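LanC-like protein GCR2 (Arabidopsis thaliana, PDB 3T33) binds zinc as a member of the LanC-like family and may play a role in abscisic acid signalling. Local coordinates at residues 170-175 and 232-237; 39-44 and 355-360. One frame throughout, in Å; residues are numbered along the deposited sequence. Where two conformers were deposited one is given.

Contact 1. Residues 170-175 and 232-237; sequences LLYGRA and AAHGLA
Ala-232 meets Leu-170 through its backbone: the carbonyl O of Ala-232 lies 3.6 Å from CB of Leu-170, with CG and CD1 of Leu-170 farther off, at 4.0 Å from that oxygen. Ala-233 carries the polar link. Its carbonyl O accepts two consecutive amides, from Leu-170 N and from Leu-171 N, each N to O distance being 3.2 Å. The two approaches differ, since the Leu-171 donor lies in the carbonyl plane whereas that of Leu-170 is tilted 30° from it; both bonds are noticeably bent. The methyl of Ala-233 packs on the isobutyl group of Leu-171, with CB 3.9 Å from CD1, and lies close to the side chains of the zinc ligands Cys-288 and Cys-333. His-234 turns its CG anti to its own carbonyl carbon (chi1 -62°), which carries the imidazole out to Leu-171 and Tyr-172. CE1 of His-234 sits 3.6 Å from Leu-171 CB and 3.8 Å from Tyr-172 CD2. The two rings meet rim to rim, with centroids 6.0 Å apart and planes inclined at 20°, so neither covers the face of the other. The imidazole is stacked on Trp-224, and its ND1 is hydrogen-bonded to Glu-169, which also receives the backbone N of Tyr-172. Gly-235 occupies the N-cap position of helix 236-244, as Gly-173 does for helix 174-188. Two loops that each lead through a glycine into a helix are thus joined beside the zinc site: one buried carbonyl is satisfied twice, and Glu-169 and Trp-224 together hold the imidazole's rotation.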
# COMPACT_ATOMS: atom_id res chain seq x y z
N LEU A 170 10.75 0.74 -6.09
CA LEU A 170 10.12 1.37 -4.90
C LEU A 170 10.72 0.84 -3.66
O LEU A 170 10.86 1.57 -2.73
CB LEU A 170 8.59 1.12 -4.82
CG LEU A 170 7.53 2.17 -4.44
CD1 LEU A 170 6.40 1.52 -3.59
CD2 LEU A 170 8.02 3.39 -3.82
N LEU A 171 11.01 -0.44 -3.60
CA LEU A 171 11.51 -1.00 -2.35
C LEU A 171 12.96 -0.61 -2.01
O LEU A 171 13.28 -0.35 -0.83
CB LEU A 171 11.27 -2.50 -2.30
CG LEU A 171 10.00 -2.90 -1.54
CD1 LEU A 171 8.79 -2.17 -1.99
CD2 LEU A 171 9.73 -4.37 -1.53
N TYR A 172 13.81 -0.46 -3.04
CA TYR A 172 15.29 -0.21 -2.81
C TYR A 172 15.88 0.99 -3.56
O TYR A 172 16.90 1.53 -3.17
CB TYR A 172 16.13 -1.49 -3.00
CG TYR A 172 15.72 -2.62 -2.04
CD1 TYR A 172 15.88 -2.50 -0.64
CD2 TYR A 172 15.14 -3.78 -2.52
CE1 TYR A 172 15.50 -3.52 0.22
CE2 TYR A 172 14.74 -4.81 -1.65
CZ TYR A 172 14.92 -4.66 -0.31
OH TYR A 172 14.51 -5.68 0.52
N GLY A 173 15.14 1.49 -4.53
CA GLY A 173 15.59 2.51 -5.42
C GLY A 173 15.07 3.89 -5.22
O GLY A 173 14.49 4.25 -4.19
N ARG A 174 15.34 4.68 -6.22
CA ARG A 174 15.05 6.07 -6.24
C ARG A 174 13.54 6.38 -6.14
O ARG A 174 13.20 7.34 -5.52
CB ARG A 174 15.65 6.70 -7.54
CG ARG A 174 17.13 7.19 -7.39
CD ARG A 174 17.74 7.70 -8.75
NE ARG A 174 18.53 6.65 -9.37
CZ ARG A 174 19.83 6.49 -9.20
NH1 ARG A 174 20.51 7.35 -8.47
NH2 ARG A 174 20.44 5.46 -9.74
N ALA A 175 12.66 5.63 -6.79
CA ALA A 175 11.23 5.92 -6.66
C ALA A 175 10.87 5.88 -5.15
O ALA A 175 10.20 6.77 -4.65
CB ALA A 175 10.37 4.92 -7.48
N ALA A 232 4.31 -3.03 -8.62
CA ALA A 232 4.38 -1.88 -7.72
C ALA A 232 5.71 -1.89 -6.92
O ALA A 232 6.37 -0.88 -6.82
CB ALA A 232 3.15 -1.90 -6.77
N ALA A 233 6.06 -3.02 -6.34
CA ALA A 233 7.17 -3.10 -5.43
C ALA A 233 8.52 -2.92 -6.17
O ALA A 233 9.33 -2.10 -5.75
CB ALA A 233 7.11 -4.39 -4.69
N HIS A 234 8.74 -3.60 -7.31
CA HIS A 234 10.03 -3.52 -7.96
C HIS A 234 10.00 -3.14 -9.44
O HIS A 234 11.07 -3.16 -10.10
CB HIS A 234 10.82 -4.83 -7.84
CG HIS A 234 11.15 -5.23 -6.44
ND1 HIS A 234 12.01 -4.51 -5.65
CD2 HIS A 234 10.85 -6.36 -5.74
CE1 HIS A 234 12.18 -5.14 -4.50
NE2 HIS A 234 11.49 -6.27 -4.53
N GLY A 235 8.81 -2.77 -9.96
CA GLY A 235 8.61 -2.61 -11.37
C GLY A 235 8.15 -1.27 -11.87
O GLY A 235 8.24 -0.26 -11.17
N LEU A 236 7.61 -1.28 -13.08
CA LEU A 236 7.18 -0.08 -13.78
C LEU A 236 6.05 0.68 -13.03
O LEU A 236 6.09 1.91 -12.91
CB LEU A 236 6.70 -0.47 -15.21
CG LEU A 236 7.68 -1.14 -16.21
CD1 LEU A 236 7.01 -1.40 -17.57
CD2 LEU A 236 8.99 -0.37 -16.44
N ALA A 237 5.06 -0.07 -12.54
CA ALA A 237 3.89 0.52 -11.85
C ALA A 237 4.29 1.45 -10.73
O ALA A 237 3.84 2.57 -10.72
CB ALA A 237 3.01 -0.62 -11.30

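Contact 2. Residues 39-44 and 355-360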
# COMPACT_ATOMS: atom_id res chain seq x y z
N LYS A 39 -23.87 -12.26 7.57
CA LYS A 39 -24.44 -11.26 8.47
C LYS A 39 -23.54 -10.02 8.52
O LYS A 39 -24.03 -8.90 8.43
CB LYS A 39 -24.69 -11.86 9.86
CG LYS A 39 -25.79 -12.99 9.75
CD LYS A 39 -26.26 -13.52 11.11
CE LYS A 39 -27.33 -14.63 10.96
NZ LYS A 39 -28.38 -14.61 12.07
N LEU A 40 -22.23 -10.21 8.62
CA LEU A 40 -21.27 -9.10 8.49
C LEU A 40 -21.52 -8.30 7.19
O LEU A 40 -21.59 -7.08 7.20
CB LEU A 40 -19.83 -9.63 8.49
CG LEU A 40 -19.25 -10.15 9.79
CD1 LEU A 40 -17.86 -10.80 9.60
CD2 LEU A 40 -19.09 -8.92 10.61
N LEU A 41 -21.69 -9.00 6.08
CA LEU A 41 -21.78 -8.29 4.81
C LEU A 41 -23.02 -7.41 4.72
O LEU A 41 -22.99 -6.37 4.08
CB LEU A 41 -21.72 -9.27 3.63
CG LEU A 41 -20.38 -10.00 3.45
CD1 LEU A 41 -20.57 -11.21 2.57
CD2 LEU A 41 -19.38 -9.09 2.83
N SER A 42 -24.11 -7.84 5.36
CA SER A 42 -25.41 -7.13 5.35
C SER A 42 -25.38 -5.90 6.26
O SER A 42 -26.12 -4.95 6.05
CB SER A 42 -26.55 -8.06 5.81
OG SER A 42 -26.59 -9.30 5.10
N LEU A 43 -24.54 -5.95 7.29
CA LEU A 43 -24.38 -4.88 8.27
C LEU A 43 -24.29 -3.46 7.65
O LEU A 43 -23.60 -3.24 6.63
CB LEU A 43 -23.13 -5.19 9.04
CG LEU A 43 -23.09 -5.30 10.56
CD1 LEU A 43 -24.28 -6.07 11.17
CD2 LEU A 43 -21.76 -5.96 10.97
N PRO A 44 -25.07 -2.49 8.22
CA PRO A 44 -24.86 -1.14 7.74
C PRO A 44 -23.44 -0.62 8.17
O PRO A 44 -22.88 -1.01 9.20
CB PRO A 44 -26.02 -0.35 8.36
CG PRO A 44 -26.46 -1.12 9.49
CD PRO A 44 -25.99 -2.53 9.37
N TYR A 355 -17.83 -0.86 -5.06
CA TYR A 355 -16.41 -0.94 -4.73
C TYR A 355 -16.19 -0.93 -3.23
O TYR A 355 -15.44 -1.76 -2.73
CB TYR A 355 -15.64 0.16 -5.50
CG TYR A 355 -15.61 -0.15 -6.99
CD1 TYR A 355 -15.17 -1.40 -7.42
CD2 TYR A 355 -16.04 0.76 -7.96
CE1 TYR A 355 -15.14 -1.77 -8.77
CE2 TYR A 355 -16.00 0.42 -9.36
CZ TYR A 355 -15.55 -0.85 -9.73
OH TYR A 355 -15.47 -1.27 -11.04
N LEU A 356 -16.89 -0.07 -2.49
CA LEU A 356 -16.90 -0.16 -0.98
C LEU A 356 -17.37 -1.52 -0.48
O LEU A 356 -16.77 -2.17 0.46
CB LEU A 356 -17.87 0.82 -0.37
CG LEU A 356 -17.56 1.44 0.99
CD1 LEU A 356 -18.83 1.76 1.74
CD2 LEU A 356 -16.57 0.67 1.85
N TYR A 357 -18.45 -1.96 -1.11
CA TYR A 357 -18.94 -3.27 -0.77
C TYR A 357 -17.87 -4.36 -0.99
O TYR A 357 -17.76 -5.31 -0.22
CB TYR A 357 -20.19 -3.61 -1.57
CG TYR A 357 -20.57 -5.00 -1.33
CD1 TYR A 357 -21.18 -5.38 -0.13
CD2 TYR A 357 -20.23 -5.97 -2.22
CE1 TYR A 357 -21.49 -6.72 0.12
CE2 TYR A 357 -20.51 -7.24 -1.98
CZ TYR A 357 -21.15 -7.62 -0.82
OH TYR A 357 -21.40 -8.99 -0.66
N ARG A 358 -17.13 -4.26 -2.09
CA ARG A 358 -16.09 -5.23 -2.35
C ARG A 358 -14.97 -5.19 -1.31
O ARG A 358 -14.50 -6.24 -0.92
CB ARG A 358 -15.60 -5.16 -3.80
CG ARG A 358 -16.60 -5.81 -4.76
CD ARG A 358 -16.17 -5.62 -6.20
NE ARG A 358 -17.13 -6.26 -7.09
CZ ARG A 358 -16.95 -6.47 -8.39
NH1 ARG A 358 -15.84 -6.09 -8.99
NH2 ARG A 358 -17.91 -7.05 -9.08
N ALA A 359 -14.61 -4.01 -0.84
CA ALA A 359 -13.59 -3.86 0.21
C ALA A 359 -14.21 -4.41 1.48
O ALA A 359 -13.58 -5.13 2.24
CB ALA A 359 -13.18 -2.37 0.40
N LYS A 360 -15.47 -4.12 1.68
CA LYS A 360 -16.16 -4.64 2.86
C LYS A 360 -16.18 -6.18 2.87
O LYS A 360 -15.96 -6.82 3.91
CB LYS A 360 -17.56 -4.00 2.94
CG LYS A 360 -18.58 -4.61 3.82
CD LYS A 360 -19.88 -3.75 3.76
CE LYS A 360 -20.87 -4.14 4.89
NZ LYS A 360 -22.23 -3.66 4.56
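The end of the short helix 36-42 docks against the long helix 353-375 of the helical LanC-like fold, the evidence being a lysine that reaches the carbonyls where the short helix stops. Lys-360 leaves its helix with CG anti to the backbone N (chi1 164°), and the rest of the chain is extended, which delivers NZ to two acceptors. Its hydrogen bond to Leu-41 O measures 2.9 Å from NZ and comes from 43° above the carbonyl plane. The bond from NZ to Leu-43 O runs nearly along the C=O axis; its modelled length of 2.5 Å is doubtful and probably reflects coordinate error. CE of Lys-360 follows, 3.2 Å from Leu-41 O. Phe-48 of helix 45-69 adds a cation-pi contact to Lys-360.

Beside this polar grip, the side chain of Leu-41 crosses that of Tyr-357 at about a right angle. Both of its methyls reach the phenol end: CD1 and CD2 each lie 4.0 Å from Tyr-357 OH, and CD2 is 4.2 Å from CE1. That hydroxyl is hydrogen-bonded to the carbonyl of Pro-16, so an N-terminal segment also anchors the ring. Leu-43 leaves helical geometry, its carbonyl facing the ammonium group. A cationic side chain set against a carbonyl of the last turn and one just beyond the helix is typical of helix C-terminal capping, where positive charge would complement the helix dipole.

Contact 1 is nested, along the chain, inside the loop that contact 2 closes, yet in space the two lie on opposite sides of the chain's centre. Their centres are about 32 Å apart and their nearest atoms about 18 Å, so they do not touch. Contact 1 is the inner one, its centre about 12 Å from the centre of the chain, against about 21 Å for contact 2, and the side chain of Ala-233 comes to about 6 Å from the zinc ion held by Cys-288, Cys-333 and His-334. An acetate ion, probably from the crystallisation liquor, lies about 4 Å from the side chain of Leu-171. Contact 2 is remote from the annotated metal site and joins helices near the periphery.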